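Side-chain contact in putative fimbrium tip subunit Fim1C (Bacteroides ovatus, PDB 4EPS), which is probably a component of the fimbrium tip, at the end of the surface filaments that mediate cell adhesion and biofilm formation: residues T320-A323 with L324-S327. Sequence-based numbering, arbitrary orientation.
Sequences TNDA and LLRS
Asp322 ends the loop and Arg326 lies in the first turn of the short helix 323-327, where the backbone bond from Arg326 N to Asp322 O (3.1 Å) is followed by one from Ser327 N to Ala323 O (2.9 Å). In Asp322, CG lies anti to the backbone N (chi1 -167°), beside the carbonyl carbon, which carries OD1 to the amide of Leu325; it accepts from Leu325 N at 3.0 Å in a nearly straight bond (N-H...O 166°), the donor standing well above the carboxylate plane. A water bridges the same OD1 (2.8 Å) to Leu324 N, so amides that have no preceding turn to bond to are supplied with acceptors. This is a classic helix N-cap, a place that suits aspartate because its short side chain brings an oxygen to the amide of Leu325 and its negative charge probably interacts favourably with the positive end of the helix dipole. The other oxygen, OD2, is hydrogen-bonded to Ser306 OG, tying the cap to helix 305-308. The side chains of Asp322 and Leu325 cross at about a right angle, with Leu325 CB 3.6 Å from Asp322 CG. Replacing Asp322 by an alanine would remove both oxygens, probably leaving Leu325 N without its capping acceptor and Ser306 without its carboxylate partner, and the first turn prone to fray. Arg326, its chain bent at chi3 (62°), sets one guanidinium face over Ala323 CA and Asp322 O, both displaced toward its rim, with NH2 3.8 Å from Ala323 CB; alanine is small enough for this close approach. Thr320 O lies at the guanidinium edge, 3.2 Å from NH1. The long arginine also reaches Ser366 O through NH2 and Tyr367 by a cation-pi contact, while serine suits position 327 because its hydroxyl OG can bond Glu394 OE2 of helix 389-403.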
loop_
_atom_site.group_PDB
_atom_site.type_symbol
_atom_site.label_atom_id
_atom_site.label_comp_id
_atom_site.label_asym_id
_atom_site.label_seq_id
_atom_site.Cartn_x
_atom_site.Cartn_y
_atom_site.Cartn_z
ATOM N N THR A 320 21.038 -27.150 0.264
ATOM C CA THR A 320 22.365 -27.666 0.631
ATOM C C THR A 320 23.500 -26.824 0.010
ATOM O O THR A 320 24.483 -26.549 0.695
ATOM C CB THR A 320 22.498 -29.149 0.231
ATOM O OG1 THR A 320 21.358 -29.869 0.711
ATOM C CG2 THR A 320 23.777 -29.782 0.760
ATOM N N ASN A 321 23.378 -26.431 -1.275
ATOM C CA ASN A 321 24.460 -25.670 -1.897
ATOM C C ASN A 321 24.106 -24.165 -2.106
ATOM O O ASN A 321 24.687 -23.543 -2.992
ATOM C CB ASN A 321 24.893 -26.332 -3.226
ATOM C CG ASN A 321 23.837 -26.427 -4.301
ATOM O OD1 ASN A 321 22.695 -25.993 -4.147
ATOM N ND2 ASN A 321 24.208 -26.988 -5.438
ATOM N N ASP A 322 23.174 -23.598 -1.293
ATOM C CA ASP A 322 22.766 -22.182 -1.388
ATOM C C ASP A 322 23.420 -21.369 -0.251
ATOM O O ASP A 322 22.870 -21.256 0.847
ATOM C CB ASP A 322 21.225 -22.022 -1.387
ATOM C CG ASP A 322 20.701 -20.635 -1.801
ATOM O OD1 ASP A 322 21.434 -19.631 -1.614
ATOM O OD2 ASP A 322 19.512 -20.540 -2.196
ATOM N N ALA A 323 24.584 -20.777 -0.544
ATOM C CA ALA A 323 25.377 -19.976 0.395
ATOM C C ALA A 323 24.643 -18.716 0.851
ATOM O O ALA A 323 24.808 -18.305 1.998
ATOM C CB ALA A 323 26.708 -19.593 -0.239
ATOM N N LEU A 324 23.844 -18.096 -0.047
ATOM C CA LEU A 324 23.076 -16.897 0.277
ATOM C C LEU A 324 21.989 -17.220 1.315
ATOM O O LEU A 324 21.828 -16.464 2.271
ATOM C CB LEU A 324 22.452 -16.300 -1.015
ATOM C CG LEU A 324 21.559 -15.046 -0.876
ATOM C CD1 LEU A 324 22.235 -13.946 -0.067
ATOM C CD2 LEU A 324 21.166 -14.501 -2.269
ATOM N N LEU A 325 21.234 -18.313 1.106
ATOM C CA LEU A 325 20.179 -18.751 2.038
ATOM C C LEU A 325 20.797 -19.081 3.398
ATOM O O LEU A 325 20.254 -18.707 4.438
ATOM C CB LEU A 325 19.438 -19.984 1.467
ATOM C CG LEU A 325 18.417 -20.714 2.380
ATOM C CD1 LEU A 325 17.276 -19.779 2.821
ATOM C CD2 LEU A 325 17.818 -21.914 1.667
ATOM N N ARG A 326 21.952 -19.741 3.381
ATOM C CA ARG A 326 22.648 -20.134 4.605
ATOM C C ARG A 326 23.188 -18.915 5.398
ATOM O O ARG A 326 22.968 -18.834 6.608
ATOM C CB ARG A 326 23.783 -21.090 4.218
ATOM C CG ARG A 326 24.495 -21.770 5.365
ATOM C CD ARG A 326 25.268 -22.965 4.843
ATOM N NE ARG A 326 26.303 -22.576 3.881
ATOM C CZ ARG A 326 26.433 -23.088 2.662
ATOM N NH1 ARG A 326 25.590 -24.018 2.229
ATOM N NH2 ARG A 326 27.414 -22.682 1.870
ATOM N N SER A 327 23.858 -17.956 4.723
ATOM C CA SER A 327 24.487 -16.829 5.411
ATOM C C SER A 327 23.591 -15.613 5.651
ATOM O O SER A 327 23.867 -14.872 6.591
ATOM C CB SER A 327 25.731 -16.371 4.661
ATOM O OG SER A 327 26.612 -17.464 4.461
HETATM O O HOH W 1 23.722 -18.801 -3.023
#